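Thymidylate synthase ThyX (Streptomyces cacaoi subsp. asoensis, PDB 4P5B) probably makes dTMP by reductive methylation of dUMP, using FAD as cofactor, methylenetetrahydrofolate as methyl donor and NADPH as reductant. Local coordinates at residues I78-H83 with Q206-M211; R82-H87 with M187-L192; L192-P197 with V212-E217. All blocks are in the same frame, centred on the assembly; numbering follows the deposited sequence.

Contact 1. Residues I78-H83 with Q206-M211; sequences IFTVRH and QREIEM. With BRU (5-bromo-2'-deoxyuridine-5'-monophosphate), chain F.
Thr80 and Ile209 bring the two backbones together, CA to CA at 5.5 Å, where the axes of helices 78-83 and 207-211 approach to 9.1 Å and cross at -69°. Thr80 uses both of its branches. With OG1 anti to the carbonyl carbon (chi1 -67°), the methyl CG2 rests 4.0 Å from Ile209 CD1, while OG1 faces the chain of Glu208, 3.3 Å from its CB. Phe79 meets two neighbours: Glu208 CG lies at the ring edge, and Gln206 NE2 stands 3.4 Å from Phe79 CE2, its amide plane turned 33° from the ring. That NE2 also donates to Glu208 OE2 from above the carboxylate plane, and Glu208 is held further by a salt bridge to Arg113. Gln206 OE1 sits at the edge of the His83 ring near CE1, but its hydrogen bond goes to Arg166 of the second subunit.

His83 carries the contact into the nucleotide site. Its NE2 donates a nearly straight hydrogen bond, of doubtfully short length, to OP3 of the bromodeoxyuridine phosphate, and on the other side of the ring ND1 holds a water at 2.8 Å that also binds Thr80 OG1 and, weakly, Ile209 N. The Phe79 O lies 3.4 Å above the centre of the His83 ring, and N3 of the base lies over the opposite face. With an alanine here, OP3 would probably lose this donor, the water one of its partners, and the base the ring face it lies over.

Helix 78-85, following directly on strand 70-77, is thus joined to the start of helix 207-223; Arg193 of helix 183-193 touches both His83 and Ile209, and Leu167 of the second subunit packs on Phe79.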
# COMPACT_ATOMS: atom_id res chain seq x y z
N ILE B 78 22.19 -3.92 10.17
CA ILE B 78 21.66 -3.40 8.93
C ILE B 78 21.22 -4.52 8.00
O ILE B 78 20.14 -4.46 7.46
CB ILE B 78 22.70 -2.48 8.27
CG1 ILE B 78 22.81 -1.22 9.09
CG2 ILE B 78 22.38 -2.19 6.73
CD1 ILE B 78 23.82 -0.23 8.52
N PHE B 79 22.00 -5.58 7.83
CA PHE B 79 21.54 -6.68 6.95
C PHE B 79 20.15 -7.29 7.35
O PHE B 79 19.43 -7.80 6.51
CB PHE B 79 22.62 -7.78 6.76
CG PHE B 79 22.77 -8.70 7.96
CD1 PHE B 79 23.74 -8.46 8.92
CD2 PHE B 79 21.96 -9.82 8.09
CE1 PHE B 79 23.84 -9.29 10.01
CE2 PHE B 79 22.08 -10.68 9.21
CZ PHE B 79 23.01 -10.41 10.16
N THR B 80 19.84 -7.28 8.62
CA THR B 80 18.57 -7.77 9.15
C THR B 80 17.53 -6.67 9.05
O THR B 80 16.37 -6.96 8.73
CB THR B 80 18.78 -8.13 10.65
OG1 THR B 80 19.65 -9.25 10.66
CG2 THR B 80 17.52 -8.58 11.33
N VAL B 81 17.91 -5.41 9.34
CA VAL B 81 16.99 -4.32 9.04
C VAL B 81 16.56 -4.33 7.53
O VAL B 81 15.39 -4.07 7.17
CB VAL B 81 17.63 -2.92 9.43
CG1 VAL B 81 16.76 -1.84 8.95
CG2 VAL B 81 17.94 -2.81 10.92
N ARG B 82 17.50 -4.62 6.65
CA ARG B 82 17.13 -4.75 5.23
C ARG B 82 16.01 -5.80 5.01
O ARG B 82 15.05 -5.58 4.24
CB ARG B 82 18.33 -5.06 4.35
CG ARG B 82 19.32 -3.92 4.35
CD ARG B 82 19.55 -3.59 2.96
NE ARG B 82 20.33 -4.59 2.25
CZ ARG B 82 20.28 -4.73 0.94
NH1 ARG B 82 21.06 -5.61 0.37
NH2 ARG B 82 19.46 -3.94 0.19
N HIS B 83 16.06 -6.89 5.77
CA HIS B 83 15.01 -7.89 5.65
C HIS B 83 13.65 -7.40 6.15
O HIS B 83 12.60 -7.58 5.43
CB HIS B 83 15.45 -9.14 6.38
CG HIS B 83 16.61 -9.83 5.73
ND1 HIS B 83 17.40 -10.74 6.39
CD2 HIS B 83 17.12 -9.71 4.48
CE1 HIS B 83 18.32 -11.20 5.55
NE2 HIS B 83 18.19 -10.57 4.39
N GLN B 206 16.75 -15.86 7.02
CA GLN B 206 17.96 -15.87 7.81
C GLN B 206 17.59 -15.85 9.34
O GLN B 206 16.53 -15.32 9.73
CB GLN B 206 18.82 -14.68 7.38
CG GLN B 206 20.09 -14.51 8.14
CD GLN B 206 21.18 -13.88 7.33
OE1 GLN B 206 21.01 -13.51 6.12
NE2 GLN B 206 22.35 -13.82 7.93
N ARG B 207 18.43 -16.43 10.17
CA ARG B 207 18.07 -16.65 11.55
C ARG B 207 17.90 -15.32 12.30
O ARG B 207 17.02 -15.15 13.19
CB ARG B 207 19.16 -17.53 12.23
CG ARG B 207 19.00 -17.74 13.76
CD ARG B 207 17.83 -18.69 14.16
NE ARG B 207 17.56 -18.56 15.60
CZ ARG B 207 16.37 -18.35 16.17
NH1 ARG B 207 15.23 -18.27 15.46
NH2 ARG B 207 16.29 -18.25 17.51
N GLU B 208 18.73 -14.35 11.96
CA GLU B 208 18.69 -13.05 12.60
C GLU B 208 17.36 -12.33 12.42
O GLU B 208 16.85 -11.78 13.42
CB GLU B 208 19.88 -12.19 12.15
CG GLU B 208 21.18 -12.64 12.74
CD GLU B 208 21.84 -13.84 11.96
OE1 GLU B 208 22.79 -14.44 12.50
OE2 GLU B 208 21.42 -14.17 10.82
N ILE B 209 16.74 -12.31 11.23
CA ILE B 209 15.39 -11.73 11.16
C ILE B 209 14.34 -12.60 11.87
O ILE B 209 13.33 -12.07 12.36
CB ILE B 209 14.91 -11.37 9.70
CG1 ILE B 209 13.58 -10.57 9.69
CG2 ILE B 209 14.78 -12.61 8.82
CD1 ILE B 209 13.74 -9.11 10.31
N GLU B 210 14.57 -13.92 11.89
CA GLU B 210 13.69 -14.82 12.61
C GLU B 210 13.71 -14.52 14.13
O GLU B 210 12.68 -14.58 14.80
CB GLU B 210 14.00 -16.29 12.30
CG GLU B 210 13.08 -17.26 13.08
CD GLU B 210 13.37 -18.76 12.78
OE1 GLU B 210 12.41 -19.45 12.37
OE2 GLU B 210 14.52 -19.27 12.96
N MET B 211 14.89 -14.19 14.65
CA MET B 211 15.02 -13.70 16.02
C MET B 211 14.12 -12.48 16.30
O MET B 211 13.45 -12.41 17.33
CB MET B 211 16.52 -13.39 16.37
CG MET B 211 17.38 -14.64 16.61
SD MET B 211 19.10 -14.11 16.53
CE MET B 211 19.99 -15.54 15.94
N1 BRU F . 15.82 -10.44 0.89
C2 BRU F . 15.20 -10.61 2.07
N3 BRU F . 15.21 -11.81 2.75
C4 BRU F . 15.85 -12.88 2.23
C5 BRU F . 16.50 -12.70 1.00
C6 BRU F . 16.51 -11.50 0.31
O2 BRU F . 14.56 -9.69 2.51
O4 BRU F . 15.81 -13.94 2.87
BR BRU F . 17.29 -14.22 0.20
C1' BRU F . 15.74 -9.09 0.30
C2' BRU F . 16.42 -8.07 1.21
C3' BRU F . 17.32 -7.28 0.25
C4' BRU F . 17.64 -8.30 -0.85
O3' BRU F . 16.67 -6.12 -0.35
O4' BRU F . 16.56 -9.19 -0.90
C5' BRU F . 18.92 -9.11 -0.71
O5' BRU F . 19.14 -9.55 0.59
P BRU F . 20.37 -10.62 1.16
OP1 BRU F . 20.01 -11.89 0.36
OP2 BRU F . 21.45 -9.79 0.59
OP3 BRU F . 19.98 -10.57 2.58
O HOH W 1 18.40 -11.46 8.92

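Contact 2. Residues R82-H87 with M187-L192; sequences RHLMRH and MHFLSL. With FAD (flavin-adenine dinucleotide), chain I.
His188 NE2, on a ring whose CD2 lies near the edge of the His87 ring, is shared by two oxygens of the FAD diphosphate, donating to O2P at 3.0 Å and to O3P at 3.1 Å. Both bonds are clearly bent, as expected when one N-H serves two acceptors. C4B of the FAD ribose lies over one face of the same imidazole.

The protein side of the contact rests on His87. Phe189 directs its edge at the His87 face in a T-shaped pair, with centroids 4.7 Å apart and planes at 80°. The atom doing the touching is Phe189 CD2, 3.3 Å above the His87 plane, over the ring centre. With CG anti to the backbone N (chi1 174°), the Phe189 ring reaches across to that face. On the opposite face of His87 comes FAD C5', so a phenyl edge and the cofactor's ribityl chain clamp the imidazole. Leu192 CD1 meets the edge at His87 CE1, 4.1 Å away, and His87 NE2 is hydrogen-bonded to Arg193 NE, which, with the groups on its two faces, is likely to hold the ring's rotation. Leu84 CD1 packs on Phe189 CE2 at 3.6 Å.

Arg86, bent at chi2 and chi3, approaches the flavin end: its NH2 donates to FAD O2 at 2.9 Å, nearly straight at 163°, and reaches O3' of the bound nucleotide.

The end of helix 78-85 and the turn after it thus pack against helix 183-193, with helix 207-223 touching Leu84 and Phe189, strand 91-94 bordering Leu84, and the second and third subunits completing the FAD site.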
# COMPACT_ATOMS: atom_id res chain seq x y z
N ARG B 82 17.50 -4.62 6.65
CA ARG B 82 17.13 -4.75 5.23
C ARG B 82 16.01 -5.80 5.01
O ARG B 82 15.05 -5.58 4.24
CB ARG B 82 18.33 -5.06 4.35
CG ARG B 82 19.32 -3.92 4.35
CD ARG B 82 19.55 -3.59 2.96
NE ARG B 82 20.33 -4.59 2.25
CZ ARG B 82 20.28 -4.73 0.94
NH1 ARG B 82 21.06 -5.61 0.37
NH2 ARG B 82 19.46 -3.94 0.19
N HIS B 83 16.06 -6.89 5.77
CA HIS B 83 15.01 -7.89 5.65
C HIS B 83 13.65 -7.40 6.15
O HIS B 83 12.60 -7.58 5.43
CB HIS B 83 15.45 -9.14 6.38
CG HIS B 83 16.61 -9.83 5.73
ND1 HIS B 83 17.40 -10.74 6.39
CD2 HIS B 83 17.12 -9.71 4.48
CE1 HIS B 83 18.32 -11.20 5.55
NE2 HIS B 83 18.19 -10.57 4.39
N LEU B 84 13.65 -6.77 7.34
CA LEU B 84 12.42 -6.22 7.92
C LEU B 84 11.80 -5.17 7.01
O LEU B 84 10.57 -5.13 6.83
CB LEU B 84 12.68 -5.60 9.26
CG LEU B 84 11.56 -4.85 9.96
CD1 LEU B 84 10.48 -5.84 10.30
CD2 LEU B 84 12.05 -4.16 11.24
N MET B 85 12.65 -4.34 6.40
CA MET B 85 12.15 -3.21 5.67
C MET B 85 11.56 -3.52 4.32
O MET B 85 10.96 -2.64 3.73
CB MET B 85 13.18 -2.06 5.64
CG MET B 85 13.38 -1.42 7.08
SD MET B 85 13.91 0.33 6.96
CE MET B 85 14.21 0.63 8.64
N ARG B 86 11.70 -4.77 3.85
CA ARG B 86 11.06 -5.22 2.62
C ARG B 86 9.58 -5.29 2.80
O ARG B 86 8.90 -5.43 1.85
CB ARG B 86 11.59 -6.58 2.13
CG ARG B 86 13.08 -6.53 1.72
CD ARG B 86 13.27 -5.43 0.64
NE ARG B 86 12.47 -5.80 -0.53
CZ ARG B 86 12.93 -6.56 -1.54
NH1 ARG B 86 12.10 -6.85 -2.53
NH2 ARG B 86 14.21 -6.99 -1.58
N HIS B 87 9.05 -5.20 4.04
CA HIS B 87 7.61 -5.43 4.26
C HIS B 87 6.90 -4.08 4.17
O HIS B 87 6.88 -3.27 5.13
CB HIS B 87 7.38 -6.12 5.61
CG HIS B 87 8.00 -7.48 5.64
ND1 HIS B 87 7.32 -8.61 5.26
CD2 HIS B 87 9.27 -7.87 5.91
CE1 HIS B 87 8.14 -9.64 5.28
NE2 HIS B 87 9.33 -9.22 5.67
N MET B 187 1.03 -10.81 10.75
CA MET B 187 0.86 -12.25 10.46
C MET B 187 1.48 -12.61 9.11
O MET B 187 2.09 -13.66 8.96
CB MET B 187 -0.66 -12.62 10.49
CG MET B 187 -1.20 -12.88 11.90
SD MET B 187 -2.95 -13.32 11.83
CE MET B 187 -3.83 -11.74 11.64
N HIS B 188 1.32 -11.73 8.12
CA HIS B 188 2.00 -11.92 6.85
C HIS B 188 3.58 -11.99 7.06
O HIS B 188 4.26 -12.89 6.61
CB HIS B 188 1.53 -10.86 5.85
CG HIS B 188 2.27 -10.92 4.55
ND1 HIS B 188 2.00 -11.86 3.58
CD2 HIS B 188 3.30 -10.19 4.08
CE1 HIS B 188 2.85 -11.72 2.58
NE2 HIS B 188 3.64 -10.70 2.85
N PHE B 189 4.11 -11.04 7.80
CA PHE B 189 5.49 -11.01 8.14
C PHE B 189 5.93 -12.30 8.84
O PHE B 189 6.95 -12.87 8.47
CB PHE B 189 5.71 -9.82 9.03
CG PHE B 189 7.09 -9.72 9.60
CD1 PHE B 189 7.34 -10.12 10.90
CD2 PHE B 189 8.15 -9.21 8.82
CE1 PHE B 189 8.57 -9.99 11.43
CE2 PHE B 189 9.44 -9.15 9.35
CZ PHE B 189 9.62 -9.51 10.67
N LEU B 190 5.19 -12.78 9.84
CA LEU B 190 5.55 -14.03 10.58
C LEU B 190 5.52 -15.23 9.67
O LEU B 190 6.38 -16.08 9.78
CB LEU B 190 4.56 -14.33 11.73
CG LEU B 190 4.65 -13.20 12.76
CD1 LEU B 190 3.49 -13.39 13.74
CD2 LEU B 190 6.04 -13.20 13.46
N SER B 191 4.57 -15.27 8.74
CA SER B 191 4.53 -16.35 7.79
C SER B 191 5.81 -16.51 6.95
O SER B 191 6.20 -17.67 6.67
CB SER B 191 3.25 -16.38 6.93
OG SER B 191 3.26 -15.35 5.99
N LEU B 192 6.47 -15.39 6.62
CA LEU B 192 7.66 -15.39 5.80
C LEU B 192 8.92 -15.37 6.67
O LEU B 192 9.98 -15.82 6.23
CB LEU B 192 7.70 -14.16 4.85
CG LEU B 192 6.64 -14.08 3.73
CD1 LEU B 192 6.54 -12.70 3.16
CD2 LEU B 192 7.00 -15.01 2.61
PA FAD I . 5.14 -6.61 1.69
O1A FAD I . 4.34 -5.97 2.78
O2A FAD I . 5.78 -5.75 0.50
O5B FAD I . 3.61 -6.75 0.88
C5B FAD I . 2.61 -7.61 1.62
C4B FAD I . 1.47 -8.24 0.82
O4B FAD I . 0.89 -7.04 0.33
C3B FAD I . 1.88 -9.04 -0.43
O3B FAD I . 1.96 -10.46 -0.16
C2B FAD I . 0.79 -8.68 -1.44
O2B FAD I . -0.43 -9.45 -1.32
C1B FAD I . 0.48 -7.22 -1.04
N9A FAD I . 1.11 -6.10 -1.80
C8A FAD I . 1.76 -5.02 -1.29
N7A FAD I . 2.13 -4.23 -2.31
C5A FAD I . 1.74 -4.82 -3.46
C6A FAD I . 1.85 -4.48 -4.82
N6A FAD I . 2.48 -3.36 -5.22
N1A FAD I . 1.29 -5.32 -5.72
C2A FAD I . 0.67 -6.45 -5.36
N3A FAD I . 0.54 -6.82 -4.11
C4A FAD I . 1.07 -6.02 -3.15
N1 FAD I . 13.66 -10.25 -2.13
C2 FAD I . 14.54 -10.02 -3.25
O2 FAD I . 14.63 -8.91 -3.76
N3 FAD I . 15.33 -11.10 -3.71
C4 FAD I . 15.22 -12.37 -3.06
O4 FAD I . 15.88 -13.35 -3.43
C4X FAD I . 14.34 -12.56 -1.99
N5 FAD I . 14.25 -13.80 -1.39
C5X FAD I . 13.54 -13.99 -0.20
C6 FAD I . 13.70 -15.23 0.45
C7 FAD I . 13.02 -15.48 1.63
C7M FAD I . 13.27 -16.88 2.25
C8 FAD I . 12.14 -14.48 2.18
C8M FAD I . 11.40 -14.77 3.51
C9 FAD I . 11.99 -13.22 1.54
C9A FAD I . 12.71 -12.96 0.32
N10 FAD I . 12.69 -11.72 -0.42
C10 FAD I . 13.57 -11.51 -1.50
C1' FAD I . 11.85 -10.56 -0.05
C2' FAD I . 10.55 -10.69 -0.85
O2' FAD I . 10.80 -10.54 -2.25
C3' FAD I . 9.46 -9.75 -0.33
O3' FAD I . 9.51 -8.41 -0.85
C4' FAD I . 9.44 -9.77 1.22
O4' FAD I . 9.43 -11.18 1.62
C5' FAD I . 8.16 -9.10 1.70
O5' FAD I . 7.12 -9.84 1.08
P FAD I . 5.89 -9.18 0.39
O1P FAD I . 6.26 -8.45 -0.86
O2P FAD I . 4.93 -10.44 0.15
O3P FAD I . 5.13 -8.33 1.52

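Contact 3. Residues L192-P197 with V212-E217; sequences LRTHRP and VAEQME. With FAD (flavin-adenine dinucleotide), chain I.
The guanidinium of Arg196 and the carboxylate of Glu217 lie with their planes only 12° apart, yet Glu217 OE2, 4.1 Å from Arg196 NH1, is well out of the guanidinium plane. No N-H points at it, so this is an attraction of charges and not a salt bridge. Each group has a stronger mate: Arg196 NE pairs with Asp198, and Glu217 OE1 with Arg236. The other flat group, the guanidinium of Arg193, has FAD C9 over one face, with Arg193 NH1 3.5 Å from the flavin methyl C8M. In this ThyX-family fold the contact joins helix 183-193 and helix 207-223, consecutive in the chain and linked by a loop whose first residues take part.

The chain of Arg193 begins toward Ala213, then bends at chi2 (-53°) and carries its end to the active site. There NH2 donates to O2 of the bound bromodeoxyuridine monophosphate, consistent with its predicted role in activating dUMP through ionization of N3.

Thr194 is the first residue to leave helical geometry. Its OG1 lies between the backbone N and the carbonyl carbon (chi1 54°), where it bonds Leu190 O and Arg236. That rotation leaves the methyl to face helix 207-223: Thr194 CG2 is 3.9 Å from Ala213 CB. The same methyl lies 4.0 Å from Glu217 OE1, one turn further along the helix.

Ala213 CB also faces the last turn of helix 183-193, 4.0 Å from Arg193 CB and 3.6 Å from Arg193 O.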
# COMPACT_ATOMS: atom_id res chain seq x y z
N LEU B 192 6.47 -15.39 6.62
CA LEU B 192 7.66 -15.39 5.80
C LEU B 192 8.92 -15.37 6.67
O LEU B 192 9.98 -15.82 6.23
CB LEU B 192 7.70 -14.16 4.85
CG LEU B 192 6.64 -14.08 3.73
CD1 LEU B 192 6.54 -12.70 3.16
CD2 LEU B 192 7.00 -15.01 2.61
N ARG B 193 8.84 -14.81 7.88
CA ARG B 193 10.06 -14.57 8.60
C ARG B 193 10.25 -15.52 9.76
O ARG B 193 11.18 -15.32 10.57
CB ARG B 193 10.23 -13.06 9.07
CG ARG B 193 10.19 -12.03 7.91
CD ARG B 193 11.22 -12.40 6.79
NE ARG B 193 11.38 -11.29 5.85
CZ ARG B 193 12.31 -11.18 4.91
NH1 ARG B 193 13.25 -12.14 4.77
NH2 ARG B 193 12.31 -10.06 4.15
N THR B 194 9.41 -16.54 9.86
CA THR B 194 9.71 -17.65 10.80
C THR B 194 9.83 -18.93 9.99
O THR B 194 9.08 -19.14 9.01
CB THR B 194 8.65 -17.85 11.91
OG1 THR B 194 7.35 -18.00 11.32
CG2 THR B 194 8.63 -16.67 12.96
N HIS B 195 10.74 -19.80 10.42
CA HIS B 195 10.88 -21.14 9.86
C HIS B 195 10.05 -22.13 10.69
O HIS B 195 10.35 -22.35 11.86
CB HIS B 195 12.36 -21.59 9.80
CG HIS B 195 12.53 -22.89 9.09
ND1 HIS B 195 12.63 -24.10 9.76
CD2 HIS B 195 12.50 -23.18 7.77
CE1 HIS B 195 12.69 -25.08 8.88
NE2 HIS B 195 12.59 -24.55 7.67
N ARG B 196 8.95 -22.63 10.11
CA ARG B 196 8.01 -23.48 10.83
C ARG B 196 7.61 -24.60 9.89
O ARG B 196 6.70 -24.43 9.06
CB ARG B 196 6.75 -22.75 11.28
CG ARG B 196 6.99 -21.55 12.15
CD ARG B 196 7.30 -21.92 13.60
NE ARG B 196 6.07 -22.27 14.28
CZ ARG B 196 5.54 -21.64 15.33
NH1 ARG B 196 6.14 -20.58 15.90
NH2 ARG B 196 4.39 -22.10 15.83
N PRO B 197 8.27 -25.77 10.03
CA PRO B 197 8.06 -26.94 9.16
C PRO B 197 6.62 -27.45 9.27
O PRO B 197 6.14 -28.06 8.35
CB PRO B 197 9.08 -27.98 9.68
CG PRO B 197 10.01 -27.19 10.71
CD PRO B 197 9.08 -26.10 11.23
N VAL B 212 14.12 -11.51 15.38
CA VAL B 212 13.21 -10.37 15.46
C VAL B 212 11.73 -10.87 15.46
O VAL B 212 10.90 -10.46 16.30
CB VAL B 212 13.38 -9.42 14.23
CG1 VAL B 212 12.31 -8.30 14.35
CG2 VAL B 212 14.80 -8.85 14.19
N ALA B 213 11.43 -11.75 14.52
CA ALA B 213 10.05 -12.13 14.29
C ALA B 213 9.49 -12.85 15.49
O ALA B 213 8.34 -12.59 15.87
CB ALA B 213 9.93 -12.98 13.06
N GLU B 214 10.28 -13.69 16.14
CA GLU B 214 9.82 -14.44 17.35
C GLU B 214 9.51 -13.53 18.54
O GLU B 214 8.51 -13.72 19.19
CB GLU B 214 10.83 -15.51 17.80
CG GLU B 214 11.09 -16.58 16.71
CD GLU B 214 12.27 -17.55 17.06
OE1 GLU B 214 13.11 -17.20 17.94
OE2 GLU B 214 12.35 -18.66 16.49
N GLN B 215 10.35 -12.51 18.78
CA GLN B 215 10.12 -11.57 19.85
C GLN B 215 8.86 -10.78 19.62
O GLN B 215 8.07 -10.54 20.56
CB GLN B 215 11.32 -10.66 20.06
CG GLN B 215 12.51 -11.38 20.78
CD GLN B 215 13.72 -10.50 20.79
OE1 GLN B 215 13.75 -9.51 21.50
NE2 GLN B 215 14.67 -10.78 19.91
N MET B 216 8.65 -10.39 18.36
CA MET B 216 7.43 -9.71 18.01
C MET B 216 6.21 -10.60 18.23
O MET B 216 5.23 -10.15 18.78
CB MET B 216 7.45 -9.25 16.55
CG MET B 216 8.42 -8.13 16.30
SD MET B 216 8.52 -7.76 14.56
CE MET B 216 9.39 -6.18 14.51
N GLU B 217 6.30 -11.83 17.78
CA GLU B 217 5.24 -12.81 17.98
C GLU B 217 4.92 -13.04 19.46
O GLU B 217 3.79 -13.21 19.81
CB GLU B 217 5.62 -14.14 17.32
CG GLU B 217 4.48 -15.15 17.34
CD GLU B 217 4.71 -16.34 16.46
OE1 GLU B 217 5.76 -16.41 15.76
OE2 GLU B 217 3.86 -17.25 16.45
PA FAD I . 5.14 -6.61 1.69
O1A FAD I . 4.34 -5.97 2.78
O2A FAD I . 5.78 -5.75 0.50
O5B FAD I . 3.61 -6.75 0.88
C5B FAD I . 2.61 -7.61 1.62
C4B FAD I . 1.47 -8.24 0.82
O4B FAD I . 0.89 -7.04 0.33
C3B FAD I . 1.88 -9.04 -0.43
O3B FAD I . 1.96 -10.46 -0.16
C2B FAD I . 0.79 -8.68 -1.44
O2B FAD I . -0.43 -9.45 -1.32
C1B FAD I . 0.48 -7.22 -1.04
N9A FAD I . 1.11 -6.10 -1.80
C8A FAD I . 1.76 -5.02 -1.29
N7A FAD I . 2.13 -4.23 -2.31
C5A FAD I . 1.74 -4.82 -3.46
C6A FAD I . 1.85 -4.48 -4.82
N6A FAD I . 2.48 -3.36 -5.22
N1A FAD I . 1.29 -5.32 -5.72
C2A FAD I . 0.67 -6.45 -5.36
N3A FAD I . 0.54 -6.82 -4.11
C4A FAD I . 1.07 -6.02 -3.15
N1 FAD I . 13.66 -10.25 -2.13
C2 FAD I . 14.54 -10.02 -3.25
O2 FAD I . 14.63 -8.91 -3.76
N3 FAD I . 15.33 -11.10 -3.71
C4 FAD I . 15.22 -12.37 -3.06
O4 FAD I . 15.88 -13.35 -3.43
C4X FAD I . 14.34 -12.56 -1.99
N5 FAD I . 14.25 -13.80 -1.39
C5X FAD I . 13.54 -13.99 -0.20
C6 FAD I . 13.70 -15.23 0.45
C7 FAD I . 13.02 -15.48 1.63
C7M FAD I . 13.27 -16.88 2.25
C8 FAD I . 12.14 -14.48 2.18
C8M FAD I . 11.40 -14.77 3.51
C9 FAD I . 11.99 -13.22 1.54
C9A FAD I . 12.71 -12.96 0.32
N10 FAD I . 12.69 -11.72 -0.42
C10 FAD I . 13.57 -11.51 -1.50
C1' FAD I . 11.85 -10.56 -0.05
C2' FAD I . 10.55 -10.69 -0.85
O2' FAD I . 10.80 -10.54 -2.25
C3' FAD I . 9.46 -9.75 -0.33
O3' FAD I . 9.51 -8.41 -0.85
C4' FAD I . 9.44 -9.77 1.22
O4' FAD I . 9.43 -11.18 1.62
C5' FAD I . 8.16 -9.10 1.70
O5' FAD I . 7.12 -9.84 1.08
P FAD I . 5.89 -9.18 0.39
O1P FAD I . 6.26 -8.45 -0.86
O2P FAD I . 4.93 -10.44 0.15
O3P FAD I . 5.13 -8.33 1.52

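In the fold
The three contacts form a compact triangle, their centres 9 to 11 Å apart, in which helices 78-85, 183-193 and 207-223 meet pairwise. Contact 1 joins the first with the third, contact 2 the first with the second, and contact 3 the second with the third. Along the chain contacts 1 and 2 start from the same helix, contact 3 opens after contact 2 closes, and the segments of contacts 1 and 3 alternate. Ile209 of contact 1 packs on Phe189 of contact 2, while a salt bridge from Arg207 to Glu214 ties contact 1 to contact 3. The nucleotide and FAD lie against this cluster, so helix packing and the active site share residues; contacts 1 and 2 also touch the second subunit, whereas contact 3 touches no other chain.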